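Local coordinates for CELL WALL surface anchor family protein (Streptococcus pneumoniae, PDB 2WW8) that serves as the pilus adhesin RrgA of the pneumococcus, probably recognising host cells through an integrin-like domain at the pilus tip, at residues I279-E284 with S320-T325; F285-G290 with T310-N315. All blocks are in the same frame, centred on the assembly; numbering follows the deposited sequence.

How the contacts relate
Both contacts belong to one excursion of the chain that leaves strand 269-275 of the parallel sheet and comes back to it. Contact 1 brings the outgoing loop 279-284 against the returning segment 320-325, and contact 2, whose centre lies about 19 Å from that of contact 1, pairs the two arms of the excursion as antiparallel strands. The two meet where Gly282 O probably accepts a hydrogen bond from Asn315 ND2 at 2.9 Å, while Glu284 CG packs on Thr313 CG2. A bound magnesium ion, coordinated by Ser234, Ser236 and Asp387, lies about 10 Å from the side chain of Phe280 and about 12 Å from that of Lys289, so both contacts lie in its wider surroundings and neither supplies one of these ligands.

Contact 1 of 2, residues I279-E284 with S320-T325; sequences IFDGTE and SYLKLT
Ser320 and Phe280 form the tight end of this contact: Ser320 OG donates to Phe280 O at 2.9 Å. The hydroxyl arrives from above the carbonyl plane, 56° out of it, at a C=O...OG angle of 123°. It is put there by a chi1 of -65°, which sets OG beside the serine's own backbone N; the same oxygen is also hydrogen-bonded to Thr274 N, so this buried hydroxyl links the loop, the returning segment and strand 269-275. The CG2 methyl of Ile279 closes in on Ser320 OG at 3.8 Å, and Ile279 also rests on Val273.

Toward the partly exposed side the packing thins. There Leu322 reaches Asp281 with a single methyl, CD1 lying 4.1 Å from Asp281 CB, while the same leucine leans on Lys365 and Ile369 of helix 359-373. The Asp281 carboxylate serves its own loop. Thr283 N bonds to OD1 at 3.0 Å, making an Asx turn, and Thr283 OG1 meets the same oxygen on its syn lone pair, which should restrain the carboxylate's rotation. With the inverse gamma turn centred on Phe280, this gives two successive turns in the loop from edge strand 269-275 of the parallel sheet to strand 284-292.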
# COMPACT_ATOMS: atom_id res chain seq x y z
N ILE A 279 -21.78 -15.97 35.66
CA ILE A 279 -21.13 -15.92 34.37
C ILE A 279 -21.90 -14.94 33.47
O ILE A 279 -23.11 -15.06 33.31
CB ILE A 279 -21.11 -17.31 33.66
CG1 ILE A 279 -20.50 -18.39 34.57
CG2 ILE A 279 -20.50 -17.13 32.25
CD1 ILE A 279 -19.16 -17.96 35.08
N PHE A 280 -21.21 -13.95 32.90
CA PHE A 280 -21.88 -12.95 32.10
C PHE A 280 -22.07 -13.46 30.66
O PHE A 280 -21.22 -13.29 29.81
CB PHE A 280 -21.07 -11.62 32.14
CG PHE A 280 -21.29 -10.82 33.38
CD1 PHE A 280 -22.16 -11.29 34.39
CD2 PHE A 280 -20.64 -9.60 33.57
CE1 PHE A 280 -22.40 -10.51 35.50
CE2 PHE A 280 -20.87 -8.81 34.71
CZ PHE A 280 -21.79 -9.28 35.67
N ASP A 281 -23.19 -14.14 30.41
CA ASP A 281 -23.41 -14.89 29.18
C ASP A 281 -24.73 -14.54 28.51
O ASP A 281 -25.15 -15.21 27.55
CB ASP A 281 -23.33 -16.41 29.43
CG ASP A 281 -24.49 -16.89 30.33
OD1 ASP A 281 -25.36 -16.07 30.75
OD2 ASP A 281 -24.53 -18.10 30.61
N GLY A 282 -25.40 -13.50 28.99
CA GLY A 282 -26.62 -13.07 28.31
C GLY A 282 -27.92 -13.66 28.82
O GLY A 282 -29.01 -13.20 28.46
N THR A 283 -27.80 -14.69 29.66
CA THR A 283 -28.98 -15.39 30.16
C THR A 283 -29.62 -14.65 31.32
O THR A 283 -29.01 -13.82 32.00
CB THR A 283 -28.69 -16.85 30.62
OG1 THR A 283 -27.69 -16.85 31.67
CG2 THR A 283 -28.18 -17.70 29.41
N GLU A 284 -30.88 -14.99 31.56
CA GLU A 284 -31.58 -14.42 32.71
C GLU A 284 -31.05 -14.98 34.01
O GLU A 284 -30.81 -16.17 34.07
CB GLU A 284 -33.09 -14.70 32.61
CG GLU A 284 -33.88 -13.79 33.52
CD GLU A 284 -35.37 -13.91 33.24
OE1 GLU A 284 -35.93 -13.15 32.45
OE2 GLU A 284 -36.00 -14.82 33.80
N SER A 320 -19.36 -13.38 27.16
CA SER A 320 -18.63 -14.65 27.16
C SER A 320 -18.60 -15.26 25.76
O SER A 320 -19.37 -14.88 24.87
CB SER A 320 -19.19 -15.61 28.21
OG SER A 320 -18.93 -15.04 29.47
N TYR A 321 -17.62 -16.15 25.52
CA TYR A 321 -17.63 -16.93 24.32
C TYR A 321 -17.30 -18.35 24.70
O TYR A 321 -16.12 -18.75 24.79
CB TYR A 321 -16.69 -16.31 23.28
CG TYR A 321 -16.98 -16.90 21.92
CD1 TYR A 321 -16.46 -18.15 21.56
CD2 TYR A 321 -17.78 -16.21 21.01
CE1 TYR A 321 -16.71 -18.71 20.31
CE2 TYR A 321 -18.06 -16.76 19.75
CZ TYR A 321 -17.52 -17.99 19.44
OH TYR A 321 -17.82 -18.53 18.23
N LEU A 322 -18.36 -19.11 24.97
CA LEU A 322 -18.21 -20.32 25.80
C LEU A 322 -17.86 -21.55 24.94
O LEU A 322 -18.21 -22.67 25.34
CB LEU A 322 -19.50 -20.63 26.55
CG LEU A 322 -19.81 -19.55 27.59
CD1 LEU A 322 -21.21 -19.68 28.24
CD2 LEU A 322 -18.68 -19.31 28.58
N LYS A 323 -17.23 -21.34 23.79
CA LYS A 323 -16.82 -22.40 22.87
C LYS A 323 -15.35 -22.20 22.45
O LYS A 323 -14.94 -21.08 22.00
CB LYS A 323 -17.76 -22.33 21.68
CG LYS A 323 -17.75 -23.56 20.78
CD LYS A 323 -18.50 -23.32 19.46
CE LYS A 323 -17.55 -22.96 18.33
NZ LYS A 323 -18.29 -22.26 17.24
N LEU A 324 -14.52 -23.24 22.68
CA LEU A 324 -13.12 -23.27 22.21
C LEU A 324 -13.17 -23.17 20.70
O LEU A 324 -13.89 -23.96 20.05
CB LEU A 324 -12.45 -24.60 22.58
CG LEU A 324 -11.96 -24.63 24.03
CD1 LEU A 324 -11.41 -26.03 24.27
CD2 LEU A 324 -10.93 -23.54 24.24
N THR A 325 -12.45 -22.22 20.11
CA THR A 325 -12.57 -22.00 18.67
C THR A 325 -11.22 -21.56 18.09
O THR A 325 -10.48 -20.86 18.79
CB THR A 325 -13.62 -20.91 18.30
OG1 THR A 325 -13.73 -20.80 16.87
CG2 THR A 325 -13.26 -19.53 18.78

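Contact 2 of 2, residues F285-G290 with T310-N315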
# COMPACT_ATOMS: atom_id res chain seq x y z
N PHE A 285 -30.82 -14.13 35.01
CA PHE A 285 -30.29 -14.55 36.30
C PHE A 285 -30.94 -13.75 37.41
O PHE A 285 -31.38 -12.63 37.16
CB PHE A 285 -28.77 -14.38 36.31
CG PHE A 285 -28.12 -15.18 37.41
CD1 PHE A 285 -28.18 -16.58 37.36
CD2 PHE A 285 -27.51 -14.57 38.49
CE1 PHE A 285 -27.65 -17.35 38.37
CE2 PHE A 285 -26.98 -15.33 39.54
CZ PHE A 285 -27.03 -16.74 39.45
N THR A 286 -30.96 -14.29 38.63
CA THR A 286 -31.51 -13.69 39.85
C THR A 286 -30.40 -13.69 40.91
O THR A 286 -29.72 -14.73 41.14
CB THR A 286 -32.74 -14.44 40.32
OG1 THR A 286 -33.80 -14.34 39.34
CG2 THR A 286 -33.31 -13.81 41.65
N VAL A 287 -30.24 -12.54 41.57
CA VAL A 287 -29.41 -12.44 42.78
C VAL A 287 -30.29 -11.96 43.94
O VAL A 287 -31.30 -11.31 43.69
CB VAL A 287 -28.21 -11.47 42.66
CG1 VAL A 287 -27.18 -12.06 41.69
CG2 VAL A 287 -28.69 -10.08 42.27
N GLU A 288 -29.91 -12.31 45.17
CA GLU A 288 -30.54 -11.76 46.34
C GLU A 288 -29.64 -10.80 47.08
O GLU A 288 -28.40 -10.96 47.11
CB GLU A 288 -31.02 -12.83 47.32
CG GLU A 288 -32.23 -13.59 46.87
CD GLU A 288 -32.74 -14.52 48.00
OE1 GLU A 288 -32.64 -14.17 49.20
OE2 GLU A 288 -33.25 -15.61 47.69
N LYS A 289 -30.29 -9.82 47.71
CA LYS A 289 -29.57 -8.83 48.49
C LYS A 289 -30.33 -8.50 49.78
O LYS A 289 -31.47 -8.94 49.93
CB LYS A 289 -29.50 -7.55 47.65
CG LYS A 289 -28.62 -7.66 46.43
CD LYS A 289 -27.16 -7.80 46.74
CE LYS A 289 -26.48 -8.10 45.40
NZ LYS A 289 -24.96 -8.06 45.56
N GLY A 290 -29.68 -7.79 50.70
CA GLY A 290 -30.39 -7.30 51.87
C GLY A 290 -29.96 -8.09 53.11
O GLY A 290 -29.16 -9.07 53.08
N THR A 310 -35.78 -7.60 47.73
CA THR A 310 -34.72 -8.46 48.25
C THR A 310 -34.13 -9.32 47.14
O THR A 310 -33.17 -10.07 47.35
CB THR A 310 -35.28 -9.34 49.36
OG1 THR A 310 -36.44 -10.04 48.87
CG2 THR A 310 -35.67 -8.38 50.54
N SER A 311 -34.69 -9.24 45.95
CA SER A 311 -34.03 -9.94 44.84
C SER A 311 -34.08 -9.13 43.58
O SER A 311 -34.91 -8.22 43.44
CB SER A 311 -34.65 -11.34 44.65
OG SER A 311 -35.90 -11.22 44.05
N PHE A 312 -33.21 -9.45 42.62
CA PHE A 312 -33.13 -8.69 41.39
C PHE A 312 -32.96 -9.73 40.28
O PHE A 312 -32.17 -10.67 40.44
CB PHE A 312 -31.87 -7.78 41.40
CG PHE A 312 -31.90 -6.68 42.46
CD1 PHE A 312 -32.56 -5.47 42.20
CD2 PHE A 312 -31.36 -6.89 43.71
CE1 PHE A 312 -32.61 -4.43 43.16
CE2 PHE A 312 -31.42 -5.89 44.70
CZ PHE A 312 -32.04 -4.66 44.41
N THR A 313 -33.67 -9.50 39.18
CA THR A 313 -33.65 -10.44 38.06
C THR A 313 -33.45 -9.68 36.76
O THR A 313 -34.11 -8.65 36.51
CB THR A 313 -34.96 -11.22 37.95
OG1 THR A 313 -35.12 -11.94 39.18
CG2 THR A 313 -34.88 -12.20 36.75
N THR A 314 -32.53 -10.16 35.95
CA THR A 314 -32.36 -9.52 34.62
C THR A 314 -31.52 -10.42 33.72
O THR A 314 -30.98 -11.38 34.23
CB THR A 314 -31.63 -8.12 34.72
OG1 THR A 314 -31.62 -7.52 33.40
CG2 THR A 314 -30.19 -8.20 35.19
N ASN A 315 -31.37 -10.12 32.43
CA ASN A 315 -30.35 -10.77 31.59
C ASN A 315 -29.00 -10.10 31.85
O ASN A 315 -28.87 -8.87 31.83
CB ASN A 315 -30.70 -10.67 30.09
CG ASN A 315 -31.94 -11.49 29.73
OD1 ASN A 315 -33.03 -11.12 30.15
ND2 ASN A 315 -31.80 -12.58 28.97
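Thr286 and Thr313 face each other in a non-hydrogen-bonded pair of antiparallel strands, and their hydroxyls meet at 2.7 Å between the two OG1 atoms. Each threonine has chi1 near -60°, which lays its OG1 beside its own backbone N and turns it toward its counterpart. Around this bond runs the backbone ladder: Phe285 with Thr314 and Val287 with Phe312 are hydrogen-bonded pairs, each joined by two N-H...O bonds, with Val287 N to Phe312 O at 2.9 Å. Beyond them Lys289 N also bonds to Thr310 O, at 2.9 Å. Between the bonds, CA-H groups lean on carbonyls, the shortest being Thr286 CA to Phe312 O at 3.1 Å.

Packing completes the face opposite Thr286 and Thr313. Val287 CG2 comes to 4.0 Å from Phe312 CB, and Lys289 crosses the Phe312 side chain at about a right angle, its CG 3.7 Å from CE2 at the ring's edge. A chain bent at chi2 (-68°) then carries the lysine on to Asp444 O. On the face of Thr286 and Thr313, Glu288 CG touches Ser311 CB at 4.0 Å; Glu288 OE1 forms a salt bridge with Arg298, outside the two strands, and OE2 a hydrogen bond with His438 ND1. Polar bonds thus hold this face, whereas buried Val287 and Phe312 pack on the other, Thr314 excepted, where Leu350 and an edge-to-face Trp305 cover Phe312.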